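Local coordinates for protein natural killer cell receptor Ly49C (Mus musculus, PDB 3C8J) that serves as a disulfide-linked homodimeric receptor on mouse natural killer cells that recognises class I MHC molecules through a C-type lectin-like domain, at residues 90-104 against 186-198. The protein carries 4 engineered substitutions. Residues are numbered along the deposited sequence; the frame is centred on the assembly and turned at random.
Sequences KCYYFIMNKTTWSGC and CNIPYYCICGKKL
Strand 90-96 runs antiparallel to strand 190-197, at 163° between their N-to-C directions, with Cys91-Lys196, Tyr93-Cys194 and Ile95-Cys192 as hydrogen-bonded pairs; a beta bulge then shifts the register by two before Thr99 pairs with Tyr190. Tyr93 and Cys194 exchange two N-H...O bonds, Cys194 N lying 2.8 Å from Tyr93 O. On the face carrying Phe94, the ring lies alongside Ile193; Phe94 CE2 lies 4.0 Å from Ile193 CG2, and Tyr83 of strand 82-88 stacks on the Phe94 ring. On the other face, Ile95 CD1 rests 3.8 Å from Cys194 SG, a sulfur tied to Cys108. Near the bulge, the Met96 side chain doubles back through two successive bends, bringing SD over the Tyr191 ring in a Met-aromatic contact, 4.5 Å from its centroid and 13° off the normal. Thr100 OG1 caps helix 101-110 by accepting from Gly103 N (3.0 Å), while Trp101 N reaches Cys186 O almost straight (2.8 Å). Cys192 SG, anti to its own backbone N (chi1 172°), leaves the sheet to meet Cys104 SG at 2.0 Å. This disulfide, characteristic of C-type lectin-like domains, adds a covalent link to the backbone ladder across the bulge at 97-99, a region implicated in MHC class I binding, so first helix and last strand probably move as one.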
loop_
_atom_site.group_PDB
_atom_site.type_symbol
_atom_site.label_atom_id
_atom_site.label_comp_id
_atom_site.label_asym_id
_atom_site.label_seq_id
_atom_site.Cartn_x
_atom_site.Cartn_y
_atom_site.Cartn_z
ATOM N N LYS A 90 2.934 4.920 2.786
ATOM C CA LYS A 90 2.556 6.178 2.125
ATOM C C LYS A 90 1.196 6.020 1.426
ATOM O O LYS A 90 0.865 4.928 0.961
ATOM C CB LYS A 90 3.633 6.488 1.099
ATOM C CG LYS A 90 3.708 7.911 0.727
ATOM C CD LYS A 90 4.921 8.259 -0.159
ATOM C CE LYS A 90 4.745 9.687 -0.705
ATOM N NZ LYS A 90 5.972 10.220 -1.362
ATOM N N CYS A 91 0.400 7.085 1.324
ATOM C CA CYS A 91 -0.801 6.990 0.471
ATOM C C CYS A 91 -0.856 8.077 -0.572
ATOM O O CYS A 91 -0.307 9.168 -0.368
ATOM C CB CYS A 91 -2.117 6.958 1.253
ATOM S SG CYS A 91 -2.182 5.717 2.539
ATOM N N TYR A 92 -1.523 7.753 -1.681
ATOM C CA TYR A 92 -1.610 8.616 -2.834
ATOM C C TYR A 92 -3.055 8.826 -3.280
ATOM O O TYR A 92 -3.921 7.971 -3.056
ATOM C CB TYR A 92 -0.843 7.995 -4.019
ATOM C CG TYR A 92 0.545 7.513 -3.711
ATOM C CD1 TYR A 92 0.760 6.246 -3.225
ATOM C CD2 TYR A 92 1.661 8.345 -3.920
ATOM C CE1 TYR A 92 2.056 5.792 -2.941
ATOM C CE2 TYR A 92 2.966 7.904 -3.648
ATOM C CZ TYR A 92 3.145 6.628 -3.154
ATOM O OH TYR A 92 4.407 6.186 -2.864
ATOM N N TYR A 93 -3.279 9.956 -3.941
ATOM C CA TYR A 93 -4.488 10.256 -4.687
ATOM C C TYR A 93 -4.102 10.320 -6.153
ATOM O O TYR A 93 -3.181 11.068 -6.536
ATOM C CB TYR A 93 -5.047 11.639 -4.314
ATOM C CG TYR A 93 -6.013 11.676 -3.165
ATOM C CD1 TYR A 93 -5.638 12.232 -1.955
ATOM C CD2 TYR A 93 -7.303 11.182 -3.287
ATOM C CE1 TYR A 93 -6.504 12.280 -0.895
ATOM C CE2 TYR A 93 -8.188 11.220 -2.207
ATOM C CZ TYR A 93 -7.769 11.774 -1.020
ATOM O OH TYR A 93 -8.602 11.843 0.064
ATOM N N PHE A 94 -4.795 9.572 -6.991
ATOM C CA PHE A 94 -4.565 9.738 -8.412
ATOM C C PHE A 94 -5.785 10.464 -8.916
ATOM O O PHE A 94 -6.886 9.916 -8.907
ATOM C CB PHE A 94 -4.344 8.398 -9.112
ATOM C CG PHE A 94 -3.217 7.585 -8.523
ATOM C CD1 PHE A 94 -3.417 6.820 -7.406
ATOM C CD2 PHE A 94 -1.951 7.593 -9.095
ATOM C CE1 PHE A 94 -2.381 6.073 -6.853
ATOM C CE2 PHE A 94 -0.905 6.836 -8.550
ATOM C CZ PHE A 94 -1.126 6.092 -7.431
ATOM N N ILE A 95 -5.593 11.727 -9.286
ATOM C CA ILE A 95 -6.681 12.559 -9.764
ATOM C C ILE A 95 -6.749 12.452 -11.285
ATOM O O ILE A 95 -5.843 12.893 -12.005
ATOM C CB ILE A 95 -6.531 14.016 -9.287
ATOM C CG1 ILE A 95 -6.335 14.027 -7.773
ATOM C CG2 ILE A 95 -7.759 14.844 -9.686
ATOM C CD1 ILE A 95 -6.501 15.358 -7.139
ATOM N N MET A 96 -7.845 11.856 -11.744
ATOM C CA MET A 96 -8.013 11.408 -13.121
ATOM C C MET A 96 -8.798 12.383 -14.010
ATOM O O MET A 96 -9.583 11.966 -14.864
ATOM C CB MET A 96 -8.656 10.014 -13.096
ATOM C CG MET A 96 -7.807 8.970 -12.363
ATOM S SD MET A 96 -6.126 8.676 -12.995
ATOM C CE MET A 96 -6.378 7.506 -14.346
ATOM N N ASN A 97 -8.597 13.685 -13.769
ATOM C CA ASN A 97 -8.995 14.779 -14.676
ATOM C C ASN A 97 -7.735 15.466 -15.117
ATOM O O ASN A 97 -6.807 15.608 -14.322
ATOM C CB ASN A 97 -9.817 15.866 -13.978
ATOM C CG ASN A 97 -10.916 15.317 -13.136
ATOM O OD1 ASN A 97 -10.672 14.818 -12.034
ATOM N ND2 ASN A 97 -12.152 15.424 -13.628
ATOM N N LYS A 98 -7.718 15.946 -16.354
ATOM C CA LYS A 98 -6.560 16.617 -16.894
ATOM C C LYS A 98 -6.615 18.098 -16.548
ATOM O O LYS A 98 -7.447 18.835 -17.080
ATOM C CB LYS A 98 -6.493 16.421 -18.405
ATOM C CG LYS A 98 -6.284 14.969 -18.851
ATOM C CD LYS A 98 -6.527 14.836 -20.370
ATOM C CE LYS A 98 -6.010 13.515 -20.941
ATOM N NZ LYS A 98 -6.514 13.367 -22.334
ATOM N N THR A 99 -5.736 18.516 -15.637
ATOM C CA THR A 99 -5.573 19.931 -15.306
ATOM C C THR A 99 -4.139 20.359 -15.599
ATOM O O THR A 99 -3.289 19.505 -15.865
ATOM C CB THR A 99 -5.881 20.250 -13.811
ATOM O OG1 THR A 99 -4.771 19.865 -12.988
ATOM C CG2 THR A 99 -7.160 19.567 -13.337
ATOM N N THR A 100 -3.885 21.675 -15.539
ATOM C CA THR A 100 -2.523 22.232 -15.562
ATOM C C THR A 100 -1.785 21.758 -14.324
ATOM O O THR A 100 -2.409 21.216 -13.411
ATOM C CB THR A 100 -2.505 23.793 -15.530
ATOM O OG1 THR A 100 -2.902 24.253 -14.235
ATOM C CG2 THR A 100 -3.406 24.402 -16.604
ATOM N N TRP A 101 -0.472 21.959 -14.275
ATOM C CA TRP A 101 0.304 21.606 -13.090
ATOM C C TRP A 101 -0.197 22.392 -11.891
ATOM O O TRP A 101 -0.480 21.833 -10.855
ATOM C CB TRP A 101 1.793 21.875 -13.305
ATOM C CG TRP A 101 2.643 21.446 -12.150
ATOM C CD1 TRP A 101 3.196 20.221 -11.956
ATOM C CD2 TRP A 101 3.030 22.243 -11.027
ATOM N NE1 TRP A 101 3.909 20.200 -10.786
ATOM C CE2 TRP A 101 3.819 21.431 -10.192
ATOM C CE3 TRP A 101 2.794 23.571 -10.650
ATOM C CZ2 TRP A 101 4.382 21.900 -9.002
ATOM C CZ3 TRP A 101 3.346 24.036 -9.459
ATOM C CH2 TRP A 101 4.123 23.191 -8.646
ATOM N N SER A 102 -0.324 23.695 -12.039
ATOM C CA SER A 102 -0.813 24.515 -10.944
ATOM C C SER A 102 -2.156 24.022 -10.385
ATOM O O SER A 102 -2.377 24.059 -9.177
ATOM C CB SER A 102 -0.916 25.967 -11.384
ATOM O OG SER A 102 -0.544 26.792 -10.304
ATOM N N GLY A 103 -3.040 23.562 -11.272
ATOM C CA GLY A 103 -4.346 23.050 -10.884
ATOM C C GLY A 103 -4.163 21.786 -10.084
ATOM O O GLY A 103 -4.889 21.531 -9.111
ATOM N N CYS A 104 -3.172 20.995 -10.493
ATOM C CA CYS A 104 -2.829 19.765 -9.801
ATOM C C CYS A 104 -2.343 20.070 -8.391
ATOM O O CYS A 104 -2.841 19.506 -7.412
ATOM C CB CYS A 104 -1.776 19.005 -10.592
ATOM S SG CYS A 104 -1.090 17.580 -9.734
ATOM N N CYS A 186 4.027 23.720 -18.123
ATOM C CA CYS A 186 3.157 23.488 -16.956
ATOM C C CYS A 186 1.651 23.646 -17.226
ATOM O O CYS A 186 0.827 23.279 -16.391
ATOM C CB CYS A 186 3.589 24.398 -15.805
ATOM S SG CYS A 186 5.325 24.168 -15.338
ATOM N N ASN A 187 1.302 24.192 -18.388
ATOM C CA ASN A 187 -0.091 24.419 -18.757
ATOM C C ASN A 187 -0.731 23.256 -19.498
ATOM O O ASN A 187 -1.913 23.319 -19.848
ATOM C CB ASN A 187 -0.227 25.686 -19.616
ATOM C CG ASN A 187 -0.240 26.960 -18.791
ATOM O OD1 ASN A 187 -0.255 26.917 -17.555
ATOM N ND2 ASN A 187 -0.235 28.103 -19.474
ATOM N N ILE A 188 0.041 22.209 -19.765
ATOM C CA ILE A 188 -0.522 21.044 -20.432
ATOM C C ILE A 188 -1.483 20.291 -19.489
ATOM O O ILE A 188 -1.132 19.995 -18.346
ATOM C CB ILE A 188 0.566 20.118 -21.015
ATOM C CG1 ILE A 188 1.420 20.894 -22.021
ATOM C CG2 ILE A 188 -0.074 18.895 -21.702
ATOM C CD1 ILE A 188 2.455 20.067 -22.740
ATOM N N PRO A 189 -2.711 20.021 -19.965
ATOM C CA PRO A 189 -3.694 19.331 -19.147
ATOM C C PRO A 189 -3.334 17.851 -18.994
ATOM O O PRO A 189 -3.493 17.068 -19.943
ATOM C CB PRO A 189 -5.001 19.487 -19.944
ATOM C CG PRO A 189 -4.702 20.386 -21.097
ATOM C CD PRO A 189 -3.233 20.348 -21.306
ATOM N N TYR A 190 -2.842 17.481 -17.813
ATOM C CA TYR A 190 -2.526 16.097 -17.510
ATOM C C TYR A 190 -3.239 15.638 -16.243
ATOM O O TYR A 190 -3.841 16.430 -15.507
ATOM C CB TYR A 190 -1.019 15.910 -17.313
ATOM C CG TYR A 190 -0.194 15.925 -18.569
ATOM C CD1 TYR A 190 1.127 16.379 -18.532
ATOM C CD2 TYR A 190 -0.720 15.504 -19.800
ATOM C CE1 TYR A 190 1.916 16.410 -19.677
ATOM C CE2 TYR A 190 0.062 15.525 -20.972
ATOM C CZ TYR A 190 1.389 15.979 -20.895
ATOM O OH TYR A 190 2.199 16.042 -22.024
ATOM N N TYR A 191 -3.143 14.349 -15.976
ATOM C CA TYR A 191 -3.574 13.814 -14.696
ATOM C C TYR A 191 -2.638 14.332 -13.598
ATOM O O TYR A 191 -1.747 15.144 -13.849
ATOM C CB TYR A 191 -3.524 12.306 -14.734
ATOM C CG TYR A 191 -4.426 11.667 -15.742
ATOM C CD1 TYR A 191 -4.038 10.498 -16.391
ATOM C CD2 TYR A 191 -5.685 12.203 -16.033
ATOM C CE1 TYR A 191 -4.876 9.871 -17.306
ATOM C CE2 TYR A 191 -6.533 11.588 -16.956
ATOM C CZ TYR A 191 -6.123 10.418 -17.587
ATOM O OH TYR A 191 -6.946 9.792 -18.505
ATOM N N CYS A 192 -2.828 13.835 -12.387
ATOM C CA CYS A 192 -2.215 14.429 -11.233
ATOM C C CYS A 192 -2.121 13.411 -10.101
ATOM O O CYS A 192 -3.087 12.682 -9.842
ATOM C CB CYS A 192 -3.086 15.608 -10.834
ATOM S SG CYS A 192 -2.692 16.383 -9.322
ATOM N N ILE A 193 -0.958 13.357 -9.448
ATOM C CA ILE A 193 -0.741 12.473 -8.298
ATOM C C ILE A 193 -0.430 13.235 -7.017
ATOM O O ILE A 193 0.523 14.013 -6.971
ATOM C CB ILE A 193 0.419 11.466 -8.507
ATOM C CG1 ILE A 193 0.323 10.793 -9.881
ATOM C CG2 ILE A 193 0.396 10.418 -7.387
ATOM C CD1 ILE A 193 1.376 9.730 -10.140
ATOM N N CYS A 194 -1.221 12.987 -5.976
ATOM C CA CYS A 194 -0.964 13.577 -4.670
ATOM C C CYS A 194 -0.365 12.503 -3.788
ATOM O O CYS A 194 -0.734 11.347 -3.907
ATOM C CB CYS A 194 -2.256 14.087 -4.035
ATOM S SG CYS A 194 -3.334 15.094 -5.079
ATOM N N GLY A 195 0.548 12.864 -2.898
ATOM C CA GLY A 195 1.152 11.871 -2.032
ATOM C C GLY A 195 1.418 12.367 -0.627
ATOM O O GLY A 195 1.596 13.548 -0.429
ATOM N N LYS A 196 1.435 11.459 0.349
ATOM C CA LYS A 196 1.705 11.844 1.725
ATOM C C LYS A 196 2.140 10.662 2.614
ATOM O O LYS A 196 1.485 9.625 2.613
ATOM C CB LYS A 196 0.498 12.589 2.301
ATOM C CG LYS A 196 0.213 12.362 3.785
ATOM C CD LYS A 196 -0.255 13.644 4.462
ATOM C CE LYS A 196 0.929 14.415 5.000
ATOM N NZ LYS A 196 0.492 15.555 5.849
ATOM N N LYS A 197 3.242 10.851 3.347
ATOM C CA LYS A 197 3.774 9.881 4.297
ATOM C C LYS A 197 2.830 9.681 5.489
ATOM O O LYS A 197 2.286 10.646 6.053
ATOM C CB LYS A 197 5.139 10.329 4.850
ATOM C CG LYS A 197 6.244 10.593 3.807
ATOM C CD LYS A 197 7.693 10.330 4.355
ATOM C CE LYS A 197 8.138 11.252 5.509
ATOM N NZ LYS A 197 8.782 12.553 5.080
ATOM N N LEU A 198 2.647 8.430 5.882
ATOM C CA LEU A 198 1.967 8.158 7.115
ATOM C C LEU A 198 2.963 8.272 8.250
ATOM O O LEU A 198 4.107 7.828 8.134
ATOM C CB LEU A 198 1.320 6.773 7.097
ATOM C CG LEU A 198 0.422 6.510 5.885
ATOM C CD1 LEU A 198 -0.198 5.164 5.969
ATOM C CD2 LEU A 198 -0.637 7.579 5.751
#